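Local structure of protein disulfide-isomerase A4 (Rattus norvegicus, 3EC3) at residues L76-P81 against D108-H113; F84-E89 against L115-H120; L188-G193 against M209-F214; V195-L200 against R220-A225. The protein catalyses the rearrangement of disulfide bonds in proteins, in the endoplasmic reticulum, this chain being the fragment that holds its noncatalytic thioredoxin-like domains. The protein carries 1 engineered substitution. One frame throughout, in Å; residues are numbered along the deposited sequence.

Contact 1. Residues L76-P81 against D108-H113; sequences LVLMQP and DYVVKH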
loop_
_atom_site.group_PDB
_atom_site.type_symbol
_atom_site.label_atom_id
_atom_site.label_comp_id
_atom_site.label_asym_id
_atom_site.label_seq_id
_atom_site.Cartn_x
_atom_site.Cartn_y
_atom_site.Cartn_z
ATOM N N LEU A 76 -12.526 -9.409 9.762
ATOM C CA LEU A 76 -11.942 -9.039 8.497
ATOM C C LEU A 76 -10.449 -8.756 8.788
ATOM O O LEU A 76 -10.132 -7.978 9.698
ATOM C CB LEU A 76 -12.646 -7.768 8.040
ATOM C CG LEU A 76 -12.494 -7.120 6.666
ATOM C CD1 LEU A 76 -12.112 -5.650 6.756
ATOM C CD2 LEU A 76 -11.726 -7.955 5.619
ATOM N N VAL A 77 -9.538 -9.364 8.026
ATOM C CA VAL A 77 -8.118 -9.265 8.322
ATOM C C VAL A 77 -7.495 -8.709 7.040
ATOM O O VAL A 77 -7.764 -9.223 5.958
ATOM C CB VAL A 77 -7.518 -10.651 8.656
ATOM C CG1 VAL A 77 -6.020 -10.536 8.864
ATOM C CG2 VAL A 77 -8.231 -11.291 9.894
ATOM N N LEU A 78 -6.680 -7.666 7.165
ATOM C CA LEU A 78 -5.962 -7.116 6.025
ATOM C C LEU A 78 -4.484 -7.238 6.338
ATOM O O LEU A 78 -4.028 -6.806 7.442
ATOM C CB LEU A 78 -6.296 -5.648 5.809
ATOM C CG LEU A 78 -7.417 -5.346 4.792
ATOM C CD1 LEU A 78 -8.690 -5.570 5.474
ATOM C CD2 LEU A 78 -7.298 -3.853 4.311
HETATM N N MSE A 79 -3.747 -7.806 5.394
HETATM C CA MSE A 79 -2.335 -8.000 5.558
HETATM C C MSE A 79 -1.621 -7.546 4.301
HETATM O O MSE A 79 -2.210 -7.538 3.216
HETATM C CB MSE A 79 -2.060 -9.475 5.805
HETATM C CG MSE A 79 -2.655 -9.973 7.096
HETATM SE SE MSE A 79 -2.385 -11.903 7.258
HETATM C CE MSE A 79 -3.818 -12.461 6.058
ATOM N N GLN A 80 -0.364 -7.137 4.435
ATOM C CA GLN A 80 0.405 -6.776 3.247
ATOM C C GLN A 80 1.368 -7.917 2.917
ATOM O O GLN A 80 1.813 -8.603 3.816
ATOM C CB GLN A 80 1.218 -5.489 3.514
ATOM C CG GLN A 80 0.355 -4.275 3.726
ATOM C CD GLN A 80 -0.378 -3.811 2.469
ATOM O OE1 GLN A 80 -0.014 -4.144 1.339
ATOM N NE2 GLN A 80 -1.417 -3.033 2.672
ATOM N N PRO A 81 1.763 -8.044 1.644
ATOM C CA PRO A 81 2.810 -8.982 1.283
ATOM C C PRO A 81 4.119 -8.631 2.065
ATOM O O PRO A 81 4.286 -7.474 2.426
ATOM C CB PRO A 81 3.048 -8.698 -0.184
ATOM C CG PRO A 81 1.902 -7.905 -0.684
ATOM C CD PRO A 81 1.264 -7.251 0.507
ATOM N N ASP A 108 -15.282 1.075 4.277
ATOM C CA ASP A 108 -14.401 2.104 4.824
ATOM C C ASP A 108 -13.074 1.571 5.370
ATOM O O ASP A 108 -12.033 2.145 5.079
ATOM C CB ASP A 108 -15.126 2.888 5.924
ATOM C CG ASP A 108 -16.165 3.859 5.374
ATOM O OD1 ASP A 108 -16.350 3.967 4.138
ATOM O OD2 ASP A 108 -16.809 4.514 6.206
ATOM N N TYR A 109 -13.113 0.496 6.171
ATOM C CA TYR A 109 -11.899 -0.071 6.802
ATOM C C TYR A 109 -10.903 -0.583 5.739
ATOM O O TYR A 109 -9.672 -0.402 5.872
ATOM C CB TYR A 109 -12.285 -1.222 7.727
ATOM C CG TYR A 109 -11.211 -1.709 8.674
ATOM C CD1 TYR A 109 -10.424 -2.796 8.350
ATOM C CD2 TYR A 109 -11.013 -1.088 9.907
ATOM C CE1 TYR A 109 -9.456 -3.271 9.223
ATOM C CE2 TYR A 109 -10.052 -1.541 10.786
ATOM C CZ TYR A 109 -9.276 -2.638 10.429
ATOM O OH TYR A 109 -8.310 -3.093 11.284
ATOM N N VAL A 110 -11.431 -1.241 4.709
ATOM C CA VAL A 110 -10.609 -1.726 3.584
ATOM C C VAL A 110 -9.929 -0.551 2.883
ATOM O O VAL A 110 -8.746 -0.574 2.652
ATOM C CB VAL A 110 -11.468 -2.541 2.569
ATOM C CG1 VAL A 110 -10.664 -2.832 1.326
ATOM C CG2 VAL A 110 -11.962 -3.843 3.221
ATOM N N VAL A 111 -10.688 0.496 2.561
ATOM C CA VAL A 111 -10.087 1.652 1.870
ATOM C C VAL A 111 -9.025 2.297 2.776
ATOM O O VAL A 111 -7.895 2.493 2.350
ATOM C CB VAL A 111 -11.159 2.667 1.346
ATOM C CG1 VAL A 111 -10.500 3.942 0.754
ATOM C CG2 VAL A 111 -12.053 2.002 0.279
ATOM N N LYS A 112 -9.380 2.529 4.027
ATOM C CA LYS A 112 -8.479 3.103 5.007
ATOM C C LYS A 112 -7.160 2.354 5.081
ATOM O O LYS A 112 -6.088 2.978 5.022
ATOM C CB LYS A 112 -9.153 3.146 6.385
ATOM C CG LYS A 112 -8.235 3.673 7.497
ATOM C CD LYS A 112 -9.002 4.029 8.735
ATOM C CE LYS A 112 -8.069 4.494 9.851
ATOM N NZ LYS A 112 -8.838 4.654 11.145
ATOM N N HIS A 113 -7.226 1.023 5.184
ATOM C CA HIS A 113 -6.047 0.201 5.464
ATOM C C HIS A 113 -5.409 -0.559 4.304
ATOM O O HIS A 113 -4.513 -1.357 4.507
ATOM C CB HIS A 113 -6.337 -0.781 6.609
ATOM C CG HIS A 113 -6.476 -0.099 7.926
ATOM N ND1 HIS A 113 -7.672 -0.017 8.603
ATOM C CD2 HIS A 113 -5.577 0.604 8.658
ATOM C CE1 HIS A 113 -7.500 0.682 9.712
ATOM N NE2 HIS A 113 -6.236 1.060 9.771
HETATM O O HOH W 1 -2.542 -2.585 5.213
#

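Contact 2. Residues F84-E89 against L115-H120; sequences FQSKYE and LPLVGH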
loop_
_atom_site.group_PDB
_atom_site.type_symbol
_atom_site.label_atom_id
_atom_site.label_comp_id
_atom_site.label_asym_id
_atom_site.label_seq_id
_atom_site.Cartn_x
_atom_site.Cartn_y
_atom_site.Cartn_z
ATOM N N PHE A 84 6.189 -5.486 1.476
ATOM C CA PHE A 84 5.637 -4.195 1.949
ATOM C C PHE A 84 5.473 -4.024 3.438
ATOM O O PHE A 84 4.995 -2.952 3.902
ATOM C CB PHE A 84 4.346 -3.804 1.246
ATOM C CG PHE A 84 4.496 -3.757 -0.223
ATOM C CD1 PHE A 84 3.541 -4.371 -1.032
ATOM C CD2 PHE A 84 5.634 -3.160 -0.810
ATOM C CE1 PHE A 84 3.705 -4.360 -2.420
ATOM C CE2 PHE A 84 5.785 -3.156 -2.186
ATOM C CZ PHE A 84 4.816 -3.759 -2.966
ATOM N N GLN A 85 5.913 -5.030 4.213
ATOM C CA GLN A 85 5.788 -4.939 5.690
ATOM C C GLN A 85 6.883 -4.021 6.212
ATOM O O GLN A 85 7.857 -3.758 5.502
ATOM C CB GLN A 85 6.002 -6.346 6.287
ATOM C CG GLN A 85 4.808 -7.220 5.949
ATOM C CD GLN A 85 5.011 -8.685 6.276
ATOM O OE1 GLN A 85 6.071 -9.098 6.745
ATOM N NE2 GLN A 85 3.983 -9.491 5.978
ATOM N N SER A 86 6.778 -3.565 7.476
ATOM C CA SER A 86 7.854 -2.741 8.048
ATOM C C SER A 86 7.808 -2.843 9.552
ATOM O O SER A 86 6.788 -3.283 10.126
ATOM C CB SER A 86 7.766 -1.254 7.661
ATOM O OG SER A 86 6.757 -0.587 8.447
ATOM N N LYS A 87 8.892 -2.413 10.185
ATOM C CA LYS A 87 8.931 -2.380 11.674
ATOM C C LYS A 87 7.880 -1.469 12.296
ATOM O O LYS A 87 7.607 -1.562 13.511
ATOM C CB LYS A 87 10.304 -1.869 12.149
ATOM C CG LYS A 87 11.435 -2.435 11.427
ATOM C CD LYS A 87 12.763 -1.784 11.887
ATOM C CE LYS A 87 12.902 -0.316 11.492
ATOM N NZ LYS A 87 14.367 0.055 11.514
ATOM N N TYR A 88 7.323 -0.558 11.514
ATOM C CA TYR A 88 6.345 0.413 12.059
ATOM C C TYR A 88 4.875 0.067 11.905
ATOM O O TYR A 88 3.996 0.824 12.372
ATOM C CB TYR A 88 6.605 1.779 11.446
ATOM C CG TYR A 88 8.033 2.169 11.661
ATOM C CD1 TYR A 88 8.880 2.378 10.596
ATOM C CD2 TYR A 88 8.551 2.290 12.965
ATOM C CE1 TYR A 88 10.220 2.744 10.817
ATOM C CE2 TYR A 88 9.861 2.631 13.171
ATOM C CZ TYR A 88 10.679 2.854 12.108
ATOM O OH TYR A 88 11.991 3.220 12.343
ATOM N N GLU A 89 4.588 -1.069 11.287
ATOM C CA GLU A 89 3.218 -1.439 10.956
ATOM C C GLU A 89 2.908 -2.816 11.483
ATOM O O GLU A 89 3.744 -3.712 11.388
ATOM C CB GLU A 89 3.034 -1.423 9.402
ATOM C CG GLU A 89 3.329 -0.075 8.755
ATOM C CD GLU A 89 3.582 -0.239 7.257
ATOM O OE1 GLU A 89 4.762 -0.363 6.837
ATOM O OE2 GLU A 89 2.571 -0.315 6.516
ATOM N N LEU A 115 -3.394 0.568 1.903
ATOM C CA LEU A 115 -2.082 0.941 1.433
ATOM C C LEU A 115 -1.050 0.704 2.534
ATOM O O LEU A 115 -1.304 1.074 3.671
ATOM C CB LEU A 115 -1.994 2.430 1.014
ATOM C CG LEU A 115 -2.497 2.913 -0.349
ATOM C CD1 LEU A 115 -2.169 4.385 -0.414
ATOM C CD2 LEU A 115 -1.857 2.154 -1.487
ATOM N N PRO A 116 0.123 0.187 2.172
ATOM C CA PRO A 116 1.170 0.170 3.184
ATOM C C PRO A 116 1.759 1.563 3.423
ATOM O O PRO A 116 1.528 2.496 2.633
ATOM C CB PRO A 116 2.232 -0.712 2.579
ATOM C CG PRO A 116 2.079 -0.731 1.165
ATOM C CD PRO A 116 0.571 -0.403 0.906
ATOM N N LEU A 117 2.499 1.709 4.517
ATOM C CA LEU A 117 3.222 2.942 4.772
ATOM C C LEU A 117 4.083 3.337 3.581
ATOM O O LEU A 117 4.090 4.503 3.179
ATOM C CB LEU A 117 4.187 2.718 5.939
ATOM C CG LEU A 117 4.335 3.764 7.015
ATOM C CD1 LEU A 117 5.626 3.634 7.794
ATOM C CD2 LEU A 117 3.884 5.227 6.665
ATOM N N VAL A 118 4.810 2.388 3.006
ATOM C CA VAL A 118 5.525 2.662 1.724
ATOM C C VAL A 118 5.347 1.511 0.749
ATOM O O VAL A 118 6.030 0.478 0.843
ATOM C CB VAL A 118 7.033 2.977 1.895
ATOM C CG1 VAL A 118 7.670 3.297 0.506
ATOM C CG2 VAL A 118 7.248 4.172 2.790
ATOM N N GLY A 119 4.389 1.698 -0.159
ATOM C CA GLY A 119 4.069 0.722 -1.189
ATOM C C GLY A 119 4.773 1.043 -2.481
ATOM O O GLY A 119 5.605 1.955 -2.532
ATOM N N HIS A 120 4.438 0.287 -3.524
ATOM C CA HIS A 120 5.066 0.435 -4.846
ATOM C C HIS A 120 4.017 0.993 -5.814
ATOM O O HIS A 120 3.037 0.314 -6.137
ATOM C CB HIS A 120 5.580 -0.927 -5.371
ATOM C CG HIS A 120 6.238 -0.858 -6.731
ATOM N ND1 HIS A 120 6.584 -1.989 -7.433
ATOM C CD2 HIS A 120 6.612 0.192 -7.499
ATOM C CE1 HIS A 120 7.140 -1.646 -8.588
ATOM N NE2 HIS A 120 7.199 -0.324 -8.638
HETATM O O HOH W 2 5.352 -0.358 4.199
#

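Contact 3. Residues L188-G193 against M209-F214; sequences LSESGG and MEPEEF. Engineered in segment 188-193: G193 (natural residue Glu).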
loop_
_atom_site.group_PDB
_atom_site.type_symbol
_atom_site.label_atom_id
_atom_site.label_comp_id
_atom_site.label_asym_id
_atom_site.label_seq_id
_atom_site.Cartn_x
_atom_site.Cartn_y
_atom_site.Cartn_z
ATOM N N LEU A 188 13.975 16.049 -13.658
ATOM C CA LEU A 188 14.876 15.220 -12.851
ATOM C C LEU A 188 15.676 14.178 -13.661
ATOM O O LEU A 188 16.483 13.426 -13.107
ATOM C CB LEU A 188 14.094 14.526 -11.721
ATOM C CG LEU A 188 13.577 15.352 -10.538
ATOM C CD1 LEU A 188 12.759 14.483 -9.592
ATOM C CD2 LEU A 188 14.721 16.025 -9.794
ATOM N N SER A 189 15.442 14.136 -14.965
ATOM C CA SER A 189 16.096 13.176 -15.841
ATOM C C SER A 189 17.606 13.437 -15.991
ATOM O O SER A 189 18.385 12.496 -16.174
ATOM C CB SER A 189 15.423 13.194 -17.209
ATOM O OG SER A 189 15.679 11.987 -17.889
ATOM N N GLU A 190 18.015 14.705 -15.913
ATOM C CA GLU A 190 19.443 15.059 -15.969
ATOM C C GLU A 190 20.253 14.638 -14.727
ATOM O O GLU A 190 21.402 14.227 -14.863
ATOM C CB GLU A 190 19.643 16.564 -16.300
ATOM C CG GLU A 190 19.475 17.563 -15.118
ATOM C CD GLU A 190 18.235 17.299 -14.258
ATOM O OE1 GLU A 190 17.151 17.035 -14.829
ATOM O OE2 GLU A 190 18.343 17.341 -13.008
ATOM N N SER A 191 19.640 14.701 -13.537
ATOM C CA SER A 191 20.356 14.555 -12.252
ATOM C C SER A 191 21.308 13.360 -12.184
ATOM O O SER A 191 21.004 12.283 -12.708
ATOM C CB SER A 191 19.373 14.525 -11.079
ATOM O OG SER A 191 18.740 13.264 -10.933
ATOM N N GLY A 192 22.453 13.557 -11.529
ATOM C CA GLY A 192 23.490 12.525 -11.440
ATOM C C GLY A 192 23.312 11.538 -10.296
ATOM O O GLY A 192 24.265 10.844 -9.919
ATOM N N GLY A 193 22.093 11.468 -9.756
ATOM C CA GLY A 193 21.793 10.653 -8.576
ATOM C C GLY A 193 20.925 9.459 -8.901
ATOM O O GLY A 193 20.034 9.552 -9.730
HETATM N N MSE A 209 12.390 17.346 -5.951
HETATM C CA MSE A 209 13.476 17.503 -4.980
HETATM C C MSE A 209 14.795 17.798 -5.662
HETATM O O MSE A 209 15.212 17.068 -6.556
HETATM C CB MSE A 209 13.649 16.271 -4.075
HETATM C CG MSE A 209 14.723 16.462 -2.989
HETATM SE SE MSE A 209 14.962 14.908 -1.862
HETATM C CE MSE A 209 16.666 14.365 -2.337
ATOM N N GLU A 210 15.427 18.885 -5.214
ATOM C CA GLU A 210 16.796 19.244 -5.568
ATOM C C GLU A 210 17.718 18.041 -5.408
ATOM O O GLU A 210 17.988 17.624 -4.271
ATOM C CB GLU A 210 17.262 20.366 -4.637
ATOM C CG GLU A 210 18.666 20.824 -4.862
ATOM C CD GLU A 210 18.732 21.948 -5.859
ATOM O OE1 GLU A 210 17.917 21.966 -6.806
ATOM O OE2 GLU A 210 19.600 22.820 -5.688
ATOM N N PRO A 211 18.190 17.462 -6.541
ATOM C CA PRO A 211 19.078 16.293 -6.523
ATOM C C PRO A 211 20.244 16.435 -5.543
ATOM O O PRO A 211 20.992 17.418 -5.584
ATOM C CB PRO A 211 19.584 16.222 -7.966
ATOM C CG PRO A 211 18.463 16.747 -8.752
ATOM C CD PRO A 211 17.894 17.877 -7.926
ATOM N N GLU A 212 20.360 15.452 -4.658
ATOM C CA GLU A 212 21.362 15.436 -3.603
ATOM C C GLU A 212 21.616 13.973 -3.316
ATOM O O GLU A 212 20.771 13.134 -3.653
ATOM C CB GLU A 212 20.770 16.087 -2.358
ATOM C CG GLU A 212 21.753 16.285 -1.212
ATOM C CD GLU A 212 21.060 16.279 0.130
ATOM O OE1 GLU A 212 21.388 15.397 0.953
ATOM O OE2 GLU A 212 20.169 17.136 0.353
ATOM N N GLU A 213 22.746 13.643 -2.688
ATOM C CA GLU A 213 22.926 12.266 -2.221
ATOM C C GLU A 213 21.740 11.906 -1.299
ATOM O O GLU A 213 21.442 12.589 -0.307
ATOM C CB GLU A 213 24.318 12.024 -1.611
ATOM C CG GLU A 213 25.366 11.593 -2.690
ATOM C CD GLU A 213 26.842 11.711 -2.263
ATOM O OE1 GLU A 213 27.475 10.666 -1.976
ATOM O OE2 GLU A 213 27.389 12.845 -2.251
ATOM N N PHE A 214 21.009 10.876 -1.698
ATOM C CA PHE A 214 19.729 10.589 -1.094
ATOM C C PHE A 214 19.891 9.896 0.245
ATOM O O PHE A 214 20.568 8.867 0.373
ATOM C CB PHE A 214 18.881 9.724 -2.030
ATOM C CG PHE A 214 17.451 9.672 -1.647
ATOM C CD1 PHE A 214 16.968 8.648 -0.840
ATOM C CD2 PHE A 214 16.579 10.650 -2.090
ATOM C CE1 PHE A 214 15.637 8.606 -0.479
ATOM C CE2 PHE A 214 15.230 10.614 -1.732
ATOM C CZ PHE A 214 14.766 9.601 -0.925
#

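Contact 4. Residues V195-L200 against R220-A225; sequences VNAAIL and REFVMA. Unlike the reference sequence in segment 220-225: R220 (reference Gln).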
loop_
_atom_site.group_PDB
_atom_site.type_symbol
_atom_site.label_atom_id
_atom_site.label_comp_id
_atom_site.label_asym_id
_atom_site.label_seq_id
_atom_site.Cartn_x
_atom_site.Cartn_y
_atom_site.Cartn_z
ATOM N N VAL A 195 18.730 8.080 -7.022
ATOM C CA VAL A 195 17.428 8.148 -6.340
ATOM C C VAL A 195 16.931 9.579 -6.349
ATOM O O VAL A 195 17.677 10.487 -6.029
ATOM C CB VAL A 195 17.517 7.650 -4.877
ATOM C CG1 VAL A 195 16.124 7.595 -4.258
ATOM C CG2 VAL A 195 18.181 6.254 -4.811
ATOM N N ASN A 196 15.671 9.777 -6.709
ATOM C CA ASN A 196 15.098 11.126 -6.815
ATOM C C ASN A 196 13.725 11.163 -6.176
ATOM O O ASN A 196 13.137 10.101 -5.941
ATOM C CB ASN A 196 15.005 11.514 -8.286
ATOM C CG ASN A 196 16.351 11.855 -8.870
ATOM O OD1 ASN A 196 16.885 12.928 -8.609
ATOM N ND2 ASN A 196 16.914 10.943 -9.653
ATOM N N ALA A 197 13.215 12.363 -5.870
ATOM C CA ALA A 197 11.923 12.442 -5.160
ATOM C C ALA A 197 11.078 13.616 -5.637
ATOM O O ALA A 197 11.610 14.661 -6.016
ATOM C CB ALA A 197 12.139 12.507 -3.640
ATOM N N ALA A 198 9.765 13.404 -5.638
ATOM C CA ALA A 198 8.799 14.450 -5.952
ATOM C C ALA A 198 7.591 14.411 -5.005
ATOM O O ALA A 198 7.321 13.394 -4.336
ATOM C CB ALA A 198 8.368 14.358 -7.435
ATOM N N ILE A 199 6.869 15.523 -4.946
ATOM C CA ILE A 199 5.592 15.564 -4.280
ATOM C C ILE A 199 4.505 15.990 -5.258
ATOM O O ILE A 199 4.645 17.001 -5.938
ATOM C CB ILE A 199 5.617 16.530 -3.062
ATOM C CG1 ILE A 199 6.683 16.064 -2.059
ATOM C CG2 ILE A 199 4.182 16.643 -2.442
ATOM C CD1 ILE A 199 6.811 16.849 -0.806
ATOM N N LEU A 200 3.420 15.224 -5.315
ATOM C CA LEU A 200 2.216 15.655 -6.033
ATOM C C LEU A 200 1.192 16.222 -5.024
ATOM O O LEU A 200 0.812 15.525 -4.074
ATOM C CB LEU A 200 1.596 14.480 -6.813
ATOM C CG LEU A 200 2.448 13.425 -7.543
ATOM C CD1 LEU A 200 1.604 12.639 -8.546
ATOM C CD2 LEU A 200 3.661 14.046 -8.234
ATOM N N ARG A 220 13.405 14.063 4.402
ATOM C CA ARG A 220 12.612 14.736 5.450
ATOM C C ARG A 220 12.550 16.277 5.286
ATOM O O ARG A 220 11.517 16.898 5.562
ATOM C CB ARG A 220 13.090 14.393 6.876
ATOM C CG ARG A 220 11.925 14.480 7.879
ATOM C CD ARG A 220 12.264 15.050 9.247
ATOM N NE ARG A 220 11.039 15.554 9.895
ATOM C CZ ARG A 220 10.293 14.882 10.782
ATOM N NH1 ARG A 220 10.651 13.665 11.173
ATOM N NH2 ARG A 220 9.197 15.441 11.307
ATOM N N GLU A 221 13.659 16.855 4.826
ATOM C CA GLU A 221 13.773 18.301 4.586
ATOM C C GLU A 221 12.868 18.788 3.453
ATOM O O GLU A 221 12.234 19.837 3.562
ATOM C CB GLU A 221 15.232 18.655 4.307
ATOM C CG GLU A 221 16.142 18.321 5.482
ATOM C CD GLU A 221 17.621 18.711 5.281
ATOM O OE1 GLU A 221 18.135 18.715 4.131
ATOM O OE2 GLU A 221 18.283 18.984 6.299
ATOM N N PHE A 222 12.820 18.012 2.377
ATOM C CA PHE A 222 11.987 18.245 1.198
ATOM C C PHE A 222 10.488 18.230 1.538
ATOM O O PHE A 222 9.750 19.152 1.164
ATOM C CB PHE A 222 12.352 17.184 0.141
ATOM C CG PHE A 222 11.502 17.192 -1.109
ATOM C CD1 PHE A 222 10.855 16.012 -1.515
ATOM C CD2 PHE A 222 11.403 18.325 -1.915
ATOM C CE1 PHE A 222 10.090 15.970 -2.683
ATOM C CE2 PHE A 222 10.638 18.306 -3.085
ATOM C CZ PHE A 222 9.978 17.127 -3.474
ATOM N N VAL A 223 10.052 17.187 2.253
ATOM C CA VAL A 223 8.669 17.090 2.759
ATOM C C VAL A 223 8.323 18.231 3.754
ATOM O O VAL A 223 7.222 18.806 3.695
ATOM C CB VAL A 223 8.400 15.686 3.386
ATOM C CG1 VAL A 223 7.042 15.622 4.079
ATOM C CG2 VAL A 223 8.541 14.571 2.291
HETATM N N MSE A 224 9.240 18.540 4.664
HETATM C CA MSE A 224 9.043 19.640 5.610
HETATM C C MSE A 224 8.901 20.969 4.857
HETATM O O MSE A 224 8.008 21.784 5.165
HETATM C CB MSE A 224 10.188 19.724 6.630
HETATM C CG MSE A 224 9.955 18.928 7.913
HETATM SE SE MSE A 224 8.359 19.590 8.882
HETATM C CE MSE A 224 8.299 18.366 10.442
ATOM N N ALA A 225 9.757 21.177 3.858
ATOM C CA ALA A 225 9.729 22.437 3.094
ATOM C C ALA A 225 8.404 22.538 2.331
ATOM O O ALA A 225 7.791 23.630 2.255
ATOM C CB ALA A 225 10.920 22.544 2.168
#

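Contact 1. Residues L76-P81 against D108-H113
L76 and L78 pack against Y109, V110 and H113 in an apolar strand-on-helix contact of the first thioredoxin-like unit, where the last helix of that unit, 103-113, lies on its mixed β-sheet. The short axes of 76-79 and 108-113 run almost parallel, 13° apart, and approach to 9.8 Å. Strand alternation selects the partners: L76 and L78 face the helix, while V77 and M79 point to the other side of the sheet.

L76 works through one methyl. Its CG lies opposite the backbone N (chi1 -171°), and CD1 comes to 3.7 Å from Y109 CD1, obliquely to that ring. The same L76 CD1 is 4.0 Å from V110 CG2, the two side chains crossing at about a right angle. L78 divides its branches: CD1 sits beside the Y109 ring, near its plane, whereas CD2 turns to the helix backbone. Behind these residues I29 of strand 28-32 touches L76, L78 and V110, so the leucine side of the contact is buried, while Y109 and H113 are partly exposed.

Polar groups gather near the C-terminal ends of the two segments. Q80 NE2 donates to A114 O, in the residue that follows H113. H113 folds back over Y109, its ND1 standing 3.4 Å above the centre of the phenol ring and making a weak bond to Y109 O (129° at the hydrogen); H113 also stacks on H93. No direct hydrogen bond links the two segments, and L78 CD2 meets the last carbonyl of 108-113 by packing alone, 3.7 Å from H113 O.

Contact 2. Residues F84-E89 against L115-H120
E89 reaches across to bond the backbone N-H of L117, and it does so from an unusual direction: the donor stands 55° out of the carboxylate plane. The bond from L117 N to E89 OE2 is nonetheless short, 2.8 Å, and nearly straight, 174° at the hydrogen. Its acceptor belongs to a loop following strand 75-79, its donor to the connection from helix 103-113 into strand 118-121, so it ties the first thioredoxin-like unit to the link with the second.

The other carboxylate oxygen, OE1, has separate donors. S86 OG donates to the anti lone pair of E89 OE1 at 2.6 Å, and S86 OG in turn accepts from Y88 N, an ST turn within the type I turn S86-E89. A water gives E89 OE1 another donor and also joins F84 O to V118 N. With CG beside the backbone N (chi1 -59°) and the chain extended beyond it, the carboxylate comes against L117, OE1 being 3.3 Å from L117 CB.

F84 supplies the apolar half. Its CB meets P116 CG at 3.8 Å, G119 CA lies over one ring face, and F84 CZ is 3.8 Å from H120 CB. L117 continues onto L160 and A163 of helix 149-163. With an alanine in place of E89, the N-H of L117 and the hydroxyl of S86 would probably lose their acceptor. Three donors, L117 N, S86 OG and the water, converge on one carboxylate, which would favour its charged form and probably helps hold the connection against the loop.

Contact 3. Residues L188-G193 against M209-F214
The ring of P211 meets two side chains of the 188-193 loop from different directions, with CG as the common point. S191 approaches with its CB, only 3.3 Å from P211 CG and tighter than ordinary van der Waals contact. L188 comes obliquely, its CD2 4.0 Å from the same P211 CG, while E190 OE2 only grazes P211 CG, 4.3 Å away.

Torsions explain how each group arrives. In L188, CG stands beside the backbone N (chi1 -72°) and the chain then extends, which carries CD2 toward the other loop although the side chain does not start in that direction; CD2 ends 3.4 Å from M209 O. In S191 the CB itself points at the proline, and chi1 of 78° turns OG aside, 4.1 Å from P211 CG. S191 OG is hydrogen-bonded to N196 OD1. M209 offers mainly its carbonyl, since its selenomethionine side chain leads off toward A197 and F222. G193, an engineered replacement of a glutamate, brings no side chain to the interface.

The two loops lie at one end of the second thioredoxin-like unit: 188-193 leads into strand 196-200, whereas the loop 209-214 runs from strand 206-208 to helix 216-227. N196 also touches both L188 and P211. No hydrogen bond or salt bridge crosses between the loops. Their fit rests on van der Waals contact, at P211 and where L188 CD2 meets the M209 carbonyl, and the serine's polar atom is engaged with N196.

Contact 4. Residues V195-L200 against R220-A225
F222 and I199 form the dense centre of a strand-on-helix contact in the second thioredoxin-like unit, where helix 216-227 lies along strand 196-200, fourth in the sheet order. The local axes are 9.7 Å apart and cross at -20°. I199 sends CG1 to 3.5 Å from F222 CE1, and its CD1 sits over one ring face, 4.2 Å from the centroid and 24° off the normal, a CH-pi contact. F222 can meet the strand because its CG lies opposite the backbone N (chi1 175°), which projects the ring from the helix with CE1 leading.

Packing slackens away from this pair. A197 meets the ring with its carbonyl O and its methyl, CB being 4.1 Å from F222 CE1, and A198 points its side chain to the other face of the sheet. V223 lies beside the centre, touching I199 CD1 and, beyond it, V136 of strand 135-140. On the outer side of the helix E221 is exposed and takes no part, while R220, which differs from the reference sequence, turns away to a salt bridge with D165. Replacing F222 by an alanine is likely to open a gap beside I199 and leave its CD1 without the ring face it rests on. The ring edge has its own neighbour: the carbonyl carbon of A198 lies near the ring plane, 3.8 Å from F222 CE1.

In the fold
Contacts 1 and 4 are counterparts: each sets the fourth strand of a sheet ordered 1-3-2-4-5 against the unit's last helix, as expected of paired thioredoxin-like units, and their centres are 27 Å apart. Contact 2 lies between them, 12 Å from contact 1 and 18 Å from contact 4 by centres. It meets contact 1 through a probable hydrogen bond from Q85 NE2 to Q80 O (3.2 Å) and reaches the sheet of contact 4 through strand 118-121. Contact 3 borders contact 4, centres 11 Å apart, joined by M209 N to A197 O at 2.8 Å. The fragment is noncatalytic, and none of the four contacts includes a known active-site residue.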